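Local coordinates for protein fimbrin (Schizosaccharomyces pombe, PDB 1RT8) that binds and cross-links actin filaments, supporting cell polarity, cytokinesis, mating and spore formation in fission yeast, at residues 64-67 with 68-72; 202-205 with 206-209; 297-300 with 301-305; 479-483 with 484-488. All blocks are in the same frame, centred on the assembly; numbering follows the deposited sequence.

Interaction 1. Residues 64-67 with 68-72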
loop_
_atom_site.group_PDB
_atom_site.type_symbol
_atom_site.label_atom_id
_atom_site.label_comp_id
_atom_site.label_asym_id
_atom_site.label_seq_id
_atom_site.Cartn_x
_atom_site.Cartn_y
_atom_site.Cartn_z
ATOM N N ASP A 64 8.102 -8.613 -5.284
ATOM C CA ASP A 64 7.628 -8.540 -6.669
ATOM C C ASP A 64 6.827 -7.294 -7.058
ATOM O O ASP A 64 6.120 -7.299 -8.068
ATOM C CB ASP A 64 6.796 -9.782 -7.003
ATOM C CG ASP A 64 7.527 -11.070 -6.699
ATOM O OD1 ASP A 64 8.599 -11.304 -7.304
ATOM O OD2 ASP A 64 7.031 -11.844 -5.850
ATOM N N THR A 65 6.931 -6.229 -6.275
ATOM C CA THR A 65 6.203 -5.012 -6.610
ATOM C C THR A 65 6.873 -4.363 -7.815
ATOM O O THR A 65 6.209 -3.860 -8.725
ATOM C CB THR A 65 6.207 -4.021 -5.436
ATOM O OG1 THR A 65 5.559 -4.621 -4.310
ATOM C CG2 THR A 65 5.477 -2.744 -5.811
ATOM N N ILE A 66 8.197 -4.392 -7.827
ATOM C CA ILE A 66 8.953 -3.792 -8.916
ATOM C C ILE A 66 9.807 -4.806 -9.673
ATOM O O ILE A 66 10.528 -5.591 -9.055
ATOM C CB ILE A 66 9.884 -2.686 -8.375
ATOM C CG1 ILE A 66 9.057 -1.608 -7.672
ATOM C CG2 ILE A 66 10.701 -2.086 -9.505
ATOM C CD1 ILE A 66 9.896 -0.608 -6.900
ATOM N N ASP A 67 9.705 -4.797 -11.004
ATOM C CA ASP A 67 10.517 -5.668 -11.860
ATOM C C ASP A 67 11.756 -4.810 -11.982
ATOM O O ASP A 67 11.772 -3.845 -12.749
ATOM C CB ASP A 67 9.885 -5.841 -13.246
ATOM C CG ASP A 67 10.713 -6.741 -14.170
ATOM O OD1 ASP A 67 11.968 -6.693 -14.101
ATOM O OD2 ASP A 67 10.109 -7.485 -14.979
ATOM N N GLU A 68 12.788 -5.149 -11.219
ATOM C CA GLU A 68 14.009 -4.356 -11.207
ATOM C C GLU A 68 14.709 -4.166 -12.546
ATOM O O GLU A 68 15.569 -3.296 -12.681
ATOM C CB GLU A 68 14.970 -4.921 -10.164
ATOM C CG GLU A 68 14.292 -5.151 -8.822
ATOM C CD GLU A 68 15.282 -5.385 -7.696
ATOM O OE1 GLU A 68 16.435 -5.764 -7.991
ATOM O OE2 GLU A 68 14.901 -5.199 -6.515
ATOM N N ARG A 69 14.345 -4.955 -13.547
ATOM C CA ARG A 69 14.979 -4.782 -14.847
ATOM C C ARG A 69 14.571 -3.470 -15.526
ATOM O O ARG A 69 15.097 -3.145 -16.588
ATOM C CB ARG A 69 14.651 -5.959 -15.758
ATOM C CG ARG A 69 15.211 -7.279 -15.254
ATOM C CD ARG A 69 14.671 -8.410 -16.077
ATOM N NE ARG A 69 13.215 -8.374 -16.122
ATOM C CZ ARG A 69 12.477 -9.147 -16.908
ATOM N NH1 ARG A 69 13.065 -10.017 -17.716
ATOM N NH2 ARG A 69 11.153 -9.049 -16.892
ATOM N N VAL A 70 13.638 -2.720 -14.930
ATOM C CA VAL A 70 13.217 -1.432 -15.509
ATOM C C VAL A 70 14.059 -0.288 -14.940
ATOM O O VAL A 70 14.064 0.823 -15.473
ATOM C CB VAL A 70 11.718 -1.085 -15.211
ATOM C CG1 VAL A 70 10.801 -2.206 -15.671
ATOM C CG2 VAL A 70 11.529 -0.792 -13.727
ATOM N N LEU A 71 14.777 -0.566 -13.856
ATOM C CA LEU A 71 15.595 0.449 -13.209
ATOM C C LEU A 71 16.949 0.651 -13.866
ATOM O O LEU A 71 17.574 -0.307 -14.323
ATOM C CB LEU A 71 15.823 0.077 -11.742
ATOM C CG LEU A 71 14.587 -0.099 -10.861
ATOM C CD1 LEU A 71 14.979 -0.747 -9.549
ATOM C CD2 LEU A 71 13.933 1.258 -10.634
ATOM N N ASN A 72 17.393 1.903 -13.911
ATOM C CA ASN A 72 18.707 2.230 -14.455
ATOM C C ASN A 72 19.637 1.827 -13.324
ATOM O O ASN A 72 19.461 2.286 -12.190
ATOM C CB ASN A 72 18.809 3.725 -14.720
ATOM C CG ASN A 72 17.808 4.192 -15.749
ATOM O OD1 ASN A 72 17.715 3.621 -16.827
ATOM N ND2 ASN A 72 17.051 5.233 -15.422
#

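Interaction 2. Residues 202-205 with 206-209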
loop_
_atom_site.group_PDB
_atom_site.type_symbol
_atom_site.label_atom_id
_atom_site.label_comp_id
_atom_site.label_asym_id
_atom_site.label_seq_id
_atom_site.Cartn_x
_atom_site.Cartn_y
_atom_site.Cartn_z
ATOM N N GLN A 202 4.990 -14.039 29.228
ATOM C CA GLN A 202 3.823 -14.813 28.847
ATOM C C GLN A 202 4.162 -15.648 27.614
ATOM O O GLN A 202 3.756 -16.799 27.512
ATOM C CB GLN A 202 2.653 -13.867 28.560
ATOM C CG GLN A 202 1.312 -14.540 28.317
ATOM C CD GLN A 202 0.902 -15.481 29.437
ATOM O OE1 GLN A 202 0.996 -15.146 30.620
ATOM N NE2 GLN A 202 0.429 -16.663 29.064
ATOM N N LEU A 203 4.931 -15.071 26.693
ATOM C CA LEU A 203 5.318 -15.765 25.465
ATOM C C LEU A 203 6.349 -16.877 25.657
ATOM O O LEU A 203 6.293 -17.901 24.978
ATOM C CB LEU A 203 5.865 -14.771 24.436
ATOM C CG LEU A 203 4.919 -13.757 23.792
ATOM C CD1 LEU A 203 5.703 -12.965 22.765
ATOM C CD2 LEU A 203 3.726 -14.462 23.138
ATOM N N ALA A 204 7.293 -16.669 26.570
ATOM C CA ALA A 204 8.340 -17.659 26.828
ATOM C C ALA A 204 8.747 -17.666 28.304
ATOM O O ALA A 204 9.825 -17.192 28.663
ATOM C CB ALA A 204 9.551 -17.360 25.953
ATOM N N PRO A 205 7.894 -18.227 29.174
ATOM C CA PRO A 205 8.159 -18.295 30.619
ATOM C C PRO A 205 9.538 -18.834 30.979
ATOM O O PRO A 205 10.072 -18.525 32.045
ATOM C CB PRO A 205 7.051 -19.213 31.133
ATOM C CG PRO A 205 5.939 -19.005 30.143
ATOM C CD PRO A 205 6.675 -18.981 28.831
ATOM N N GLU A 206 10.114 -19.627 30.080
ATOM C CA GLU A 206 11.413 -20.258 30.305
ATOM C C GLU A 206 12.668 -19.394 30.156
ATOM O O GLU A 206 13.709 -19.727 30.719
ATOM C CB GLU A 206 11.544 -21.484 29.394
ATOM C CG GLU A 206 10.506 -22.580 29.647
ATOM C CD GLU A 206 10.721 -23.314 30.964
ATOM O OE1 GLU A 206 11.811 -23.899 31.153
ATOM O OE2 GLU A 206 9.797 -23.312 31.809
ATOM N N LEU A 207 12.588 -18.299 29.406
ATOM C CA LEU A 207 13.760 -17.442 29.219
ATOM C C LEU A 207 13.551 -16.032 29.746
ATOM O O LEU A 207 14.511 -15.331 30.052
ATOM C CB LEU A 207 14.132 -17.347 27.735
ATOM C CG LEU A 207 14.414 -18.620 26.935
ATOM C CD1 LEU A 207 13.135 -19.419 26.761
ATOM C CD2 LEU A 207 14.980 -18.238 25.575
ATOM N N CYS A 208 12.295 -15.614 29.844
ATOM C CA CYS A 208 11.979 -14.270 30.315
ATOM C C CYS A 208 11.119 -14.291 31.571
ATOM O O CYS A 208 10.033 -14.870 31.587
ATOM C CB CYS A 208 11.263 -13.496 29.206
ATOM S SG CYS A 208 12.138 -13.540 27.617
ATOM N N SER A 209 11.619 -13.647 32.621
ATOM C CA SER A 209 10.926 -13.583 33.902
ATOM C C SER A 209 10.318 -12.201 34.122
ATOM O O SER A 209 10.491 -11.299 33.300
ATOM C CB SER A 209 11.909 -13.892 35.033
ATOM O OG SER A 209 11.284 -13.789 36.300
#

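Interaction 3. Residues 297-300 with 301-305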
loop_
_atom_site.group_PDB
_atom_site.type_symbol
_atom_site.label_atom_id
_atom_site.label_comp_id
_atom_site.label_asym_id
_atom_site.label_seq_id
_atom_site.Cartn_x
_atom_site.Cartn_y
_atom_site.Cartn_z
ATOM N N LEU A 297 -7.674 8.838 -2.774
ATOM C CA LEU A 297 -8.351 10.130 -2.812
ATOM C C LEU A 297 -8.388 10.709 -1.404
ATOM O O LEU A 297 -8.967 11.781 -1.169
ATOM C CB LEU A 297 -9.775 9.950 -3.310
ATOM C CG LEU A 297 -9.935 9.356 -4.699
ATOM C CD1 LEU A 297 -11.417 9.228 -5.027
ATOM C CD2 LEU A 297 -9.236 10.253 -5.706
ATOM N N ASP A 298 -7.800 9.969 -0.469
ATOM C CA ASP A 298 -7.713 10.348 0.937
ATOM C C ASP A 298 -9.025 10.420 1.735
ATOM O O ASP A 298 -9.186 11.332 2.535
ATOM C CB ASP A 298 -6.967 11.681 1.090
ATOM C CG ASP A 298 -6.225 11.788 2.430
ATOM O OD1 ASP A 298 -6.629 11.123 3.396
ATOM O OD2 ASP A 298 -5.227 12.541 2.504
ATOM N N VAL A 299 -9.950 9.471 1.539
ATOM C CA VAL A 299 -11.214 9.469 2.295
ATOM C C VAL A 299 -10.853 9.184 3.741
ATOM O O VAL A 299 -10.014 8.335 3.984
ATOM C CB VAL A 299 -12.206 8.433 1.748
ATOM C CG1 VAL A 299 -12.575 8.806 0.350
ATOM C CG2 VAL A 299 -11.609 7.023 1.773
ATOM N N THR A 300 -11.466 9.900 4.692
ATOM C CA THR A 300 -11.133 9.762 6.127
ATOM C C THR A 300 -10.847 8.371 6.682
ATOM O O THR A 300 -9.687 7.947 6.664
ATOM C CB THR A 300 -12.160 10.416 7.026
ATOM O OG1 THR A 300 -12.437 11.731 6.545
ATOM C CG2 THR A 300 -11.610 10.526 8.436
ATOM N N PRO A 301 -11.860 7.636 7.193
ATOM C CA PRO A 301 -11.440 6.321 7.693
ATOM C C PRO A 301 -10.998 5.528 6.498
ATOM O O PRO A 301 -11.847 5.109 5.714
ATOM C CB PRO A 301 -12.717 5.713 8.300
ATOM C CG PRO A 301 -13.731 6.838 8.274
ATOM C CD PRO A 301 -13.323 7.726 7.126
ATOM N N SER A 302 -9.693 5.339 6.335
ATOM C CA SER A 302 -9.202 4.566 5.200
ATOM C C SER A 302 -10.023 3.299 5.166
ATOM O O SER A 302 -10.432 2.802 6.215
ATOM C CB SER A 302 -7.747 4.178 5.396
ATOM O OG SER A 302 -6.969 5.338 5.631
ATOM N N ILE A 303 -10.248 2.770 3.972
ATOM C CA ILE A 303 -11.032 1.554 3.813
ATOM C C ILE A 303 -10.224 0.280 4.053
ATOM O O ILE A 303 -9.097 0.149 3.561
ATOM C CB ILE A 303 -11.617 1.471 2.384
ATOM C CG1 ILE A 303 -12.512 2.674 2.109
ATOM C CG2 ILE A 303 -12.352 0.145 2.190
ATOM C CD1 ILE A 303 -12.742 2.915 0.647
ATOM N N HIS A 304 -10.803 -0.664 4.790
ATOM C CA HIS A 304 -10.131 -1.943 5.048
ATOM C C HIS A 304 -11.092 -3.097 4.803
ATOM O O HIS A 304 -10.717 -4.268 4.872
ATOM C CB HIS A 304 -9.586 -1.971 6.483
ATOM C CG HIS A 304 -8.448 -1.015 6.704
ATOM N ND1 HIS A 304 -7.183 -1.244 6.208
ATOM C CD2 HIS A 304 -8.402 0.207 7.292
ATOM C CE1 HIS A 304 -6.409 -0.207 6.472
ATOM N NE2 HIS A 304 -7.124 0.688 7.129
ATOM N N ASP A 305 -12.331 -2.737 4.480
ATOM C CA ASP A 305 -13.396 -3.704 4.199
ATOM C C ASP A 305 -14.400 -3.025 3.256
ATOM O O ASP A 305 -15.392 -2.434 3.698
ATOM C CB ASP A 305 -14.087 -4.119 5.508
ATOM C CG ASP A 305 -15.012 -5.308 5.326
ATOM O OD1 ASP A 305 -15.247 -5.691 4.168
ATOM O OD2 ASP A 305 -15.505 -5.853 6.335
#

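Interaction 4. Residues 479-483 with 484-488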
loop_
_atom_site.group_PDB
_atom_site.type_symbol
_atom_site.label_atom_id
_atom_site.label_comp_id
_atom_site.label_asym_id
_atom_site.label_seq_id
_atom_site.Cartn_x
_atom_site.Cartn_y
_atom_site.Cartn_z
ATOM N N SER A 479 5.583 -2.109 -14.121
ATOM C CA SER A 479 6.742 -1.340 -13.683
ATOM C C SER A 479 7.171 -0.327 -14.756
ATOM O O SER A 479 7.653 0.766 -14.439
ATOM C CB SER A 479 7.915 -2.278 -13.354
ATOM O OG SER A 479 7.632 -3.093 -12.219
ATOM N N ILE A 480 7.012 -0.689 -16.025
ATOM C CA ILE A 480 7.388 0.227 -17.099
ATOM C C ILE A 480 6.405 1.402 -17.113
ATOM O O ILE A 480 6.786 2.555 -17.313
ATOM C CB ILE A 480 7.362 -0.473 -18.482
ATOM C CG1 ILE A 480 8.521 -1.478 -18.591
ATOM C CG2 ILE A 480 7.442 0.573 -19.599
ATOM C CD1 ILE A 480 8.565 -2.241 -19.922
ATOM N N ALA A 481 5.135 1.095 -16.906
ATOM C CA ALA A 481 4.106 2.126 -16.892
ATOM C C ALA A 481 4.384 3.080 -15.733
ATOM O O ALA A 481 4.233 4.294 -15.855
ATOM C CB ALA A 481 2.710 1.473 -16.756
ATOM N N ARG A 482 4.830 2.536 -14.609
ATOM C CA ARG A 482 5.125 3.369 -13.460
ATOM C C ARG A 482 6.337 4.242 -13.742
ATOM O O ARG A 482 6.403 5.379 -13.266
ATOM C CB ARG A 482 5.320 2.505 -12.204
ATOM C CG ARG A 482 3.979 2.009 -11.661
ATOM C CD ARG A 482 4.093 0.985 -10.538
ATOM N NE ARG A 482 2.761 0.617 -10.055
ATOM C CZ ARG A 482 2.489 -0.481 -9.361
ATOM N NH1 ARG A 482 3.460 -1.336 -9.060
ATOM N NH2 ARG A 482 1.239 -0.729 -8.977
ATOM N N LYS A 483 7.281 3.725 -14.528
ATOM C CA LYS A 483 8.471 4.505 -14.876
ATOM C C LYS A 483 8.045 5.709 -15.731
ATOM O O LYS A 483 8.706 6.744 -15.739
ATOM C CB LYS A 483 9.480 3.657 -15.668
ATOM C CG LYS A 483 10.791 4.403 -15.954
ATOM C CD LYS A 483 11.572 3.831 -17.157
ATOM C CE LYS A 483 12.146 2.455 -16.897
ATOM N NZ LYS A 483 13.228 2.101 -17.877
ATOM N N LEU A 484 6.948 5.558 -16.462
ATOM C CA LEU A 484 6.430 6.641 -17.300
ATOM C C LEU A 484 5.567 7.625 -16.489
ATOM O O LEU A 484 5.142 8.667 -17.004
ATOM C CB LEU A 484 5.593 6.074 -18.444
ATOM C CG LEU A 484 6.299 5.363 -19.604
ATOM C CD1 LEU A 484 5.257 4.610 -20.405
ATOM C CD2 LEU A 484 7.036 6.360 -20.488
ATOM N N GLY A 485 5.311 7.281 -15.232
ATOM C CA GLY A 485 4.507 8.131 -14.372
ATOM C C GLY A 485 3.057 7.693 -14.209
ATOM O O GLY A 485 2.253 8.415 -13.630
ATOM N N ALA A 486 2.715 6.514 -14.706
ATOM C CA ALA A 486 1.344 6.018 -14.610
ATOM C C ALA A 486 0.963 5.593 -13.193
ATOM O O ALA A 486 1.734 4.926 -12.510
ATOM C CB ALA A 486 1.153 4.847 -15.568
ATOM N N VAL A 487 -0.234 5.975 -12.764
ATOM C CA VAL A 487 -0.744 5.610 -11.446
ATOM C C VAL A 487 -1.602 4.371 -11.682
ATOM O O VAL A 487 -2.688 4.455 -12.267
ATOM C CB VAL A 487 -1.597 6.760 -10.842
ATOM C CG1 VAL A 487 -2.329 6.280 -9.594
ATOM C CG2 VAL A 487 -0.689 7.929 -10.486
ATOM N N ILE A 488 -1.096 3.224 -11.235
ATOM C CA ILE A 488 -1.760 1.937 -11.437
ATOM C C ILE A 488 -2.076 1.235 -10.123
ATOM O O ILE A 488 -1.206 1.086 -9.266
ATOM C CB ILE A 488 -0.858 1.023 -12.289
ATOM C CG1 ILE A 488 -0.542 1.725 -13.608
ATOM C CG2 ILE A 488 -1.528 -0.312 -12.546
ATOM C CD1 ILE A 488 0.532 1.065 -14.400
HETATM O O HOH W 1 1.122 2.881 -9.932
#

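Interaction 1. Residues 64-67 with 68-72
The carboxylate of D67 and the guanidinium of R69 meet edge to edge, their planes only 3° apart. D67 CG lies in the guanidinium plane at its edge, and neither group stacks on the face of the other. R69 grips side-on with two nitrogens: NE reaches OD1 of D67 at 2.9 Å, and NH2 reaches OD2 at 2.7 Å. Both oxygens offer their syn lone pairs, so the salt bridge is a nearly flat paired one. A bend at chi3 of R69 (-54°) turns the arginine chain back to the aspartate two residues earlier. D67 carries its CG anti to the backbone N (chi1 180°), beside its carbonyl carbon; this places the carboxylate over the start of the next turn, where OD1 also accepts from R69 N, 3.0 Å away on the anti side. This side-chain to backbone bond closes an Asx turn at the start of the 3-10 segment 68-70, in the loop joining helices 52-61 and 82-99 of the first calponin-homology domain. The backbone adds V70 N to D67 O at 3.1 Å. Were an alanine here in place of D67, R69 N and the guanidinium would probably be left without their carboxylate mate, and the arginine would be free to swing. V70 CG2 sits near D67 O at 3.2 Å. I66 CG2 touches V70 CG2 at 4.5 Å and L71 CD1 at 4.5 Å, a light apolar contact on a side chain that also packs on helices 52-61 and 82-99. E68 sends its carboxylate the other way, to a salt bridge with K56 and a hydrogen bond from N59.

Interaction 2. Residues 202-205 with 206-209
A204 CB meets the side chain of L207 through CD1 at 4.2 Å, the one apolar side-chain contact across this turn. L207 reaches it by an unusual bend: chi1 is -56° and chi2 69°, which folds CD1 back to the alanine methyl, while L232 touches both residues. E206 holds CG anti to its own carbonyl carbon and then kinks at chi2 (-70°). Its CB and CG stay beside the backbone of P205, with CB 3.7 Å from P205 C. The chain leaves helix 194-203 here, in the second calponin-homology domain: A204 abandons helical angles, and its carbonyl heads a turn closed by two bonds, an alpha turn enclosing a beta turn. C208 N reaches A204 O at 3.2 Å nearly along the C=O axis, and L207 N reaches the same oxygen at 3.1 Å from above the carbonyl plane. The backbone of the turn sets C208 CB 4.0 Å from A204 O; SG stands beside the cysteine's own backbone N, anti to the carbonyl carbon. C208 O accepts from N201 ND2, tying the far end of the turn back to the helix.

Interaction 3. Residues 297-300 with 301-305
T300 and P301 adjoin at a corner with no hydrogen bond between 297-300 and 301-305, so the polar grip comes from neighbouring helices: T300 N donates to OE1 of Q318, and I303 N donates to OD1 of N295. Close polar atoms at the corner do not amount to bonds. T300 O lies 2.6 Å from S302 N, yet the angle is too poor for a hydrogen bond. The threonine keeps CG2 anti to its backbone N and beside its carbonyl carbon, which carries the methyl over to the proline: CG2 is 3.2 Å from P301 N and 3.5 Å from P301 CD. OG1 stands on the other branch, anti to the carbonyl carbon. The 2.9 Å separation of T300 CB from P301 CD is doubtful. These residues form the irregular connection between helix 282-296 and helix 306-309 in the third calponin-homology domain, D298 with its positive phi being the first to leave the helix. On the buried side, V299 CG2 meets I303 CD1 at 4.4 Å, a loose apolar contact between residues four apart. CD1, at the end of the extended I303 chain, does the touching. V299, P301 and I303 all lean on I315 of helix 314-323, and I303 packs against T291 and L294 as well. A sulfate ion, probably from the crystallisation liquor, lies about 4 Å from the side chain of T300. S302 points its CB away, with OG 3.9 Å from T300 O.

Interaction 4. Residues 479-483 with 484-488
R482 NH2 donates to I488 O at 3.1 Å, almost straight at 166°, with the oxygen at the edge of the guanidinium and in its plane, though the nitrogen comes in above the carbonyl plane. Between them sits one water, which accepts from R482 NE at 2.8 Å and from I488 N at 2.6 Å. The same arginine belongs to the Schellman motif that ends helix 467-483 of the fourth calponin-homology domain: A486 N returns to A481 O at 2.9 Å, and G485 N to R482 O at 2.9 Å. G485 takes positive phi (100°), where a side chain would jam against the preceding carbonyl oxygen. The arginine chain is extended from CG to NE, which lets its end reach past the motif to I488, CG passing A486 O at 3.8 Å. With a leucine in its place, I488 O would probably lose its NH2 donor and the water its NE donor, and the chain after the helix would be less firmly fixed. N94 and N90 donate to the oxygens of R482 and K483, and K483 makes a cation-pi contact with Y455. Inside, A481 CB packs on A486 CB at 3.9 Å and presses on I488 CD1 at 3.2 Å, closer than two methyl groups normally come.

Interactions 1 and 4 are the pair that touch, their centres 11 Å apart although they belong to the first and fourth calponin-homology domains. D67 N probably hydrogen-bonds S479 OG at 2.9 Å, V70 CG1 packs on S479 CB at 3.7 Å, and K483 NZ makes a weak bond to V70 O. The two actin-binding regions of the core are thus joined at this seam. The nearest atoms of interaction 3 are about 9 Å from interaction 4 and about 17 Å from interaction 1. Interaction 2 stands apart, on the opposite side of the chain's centre from interaction 4, with centres 49 Å apart.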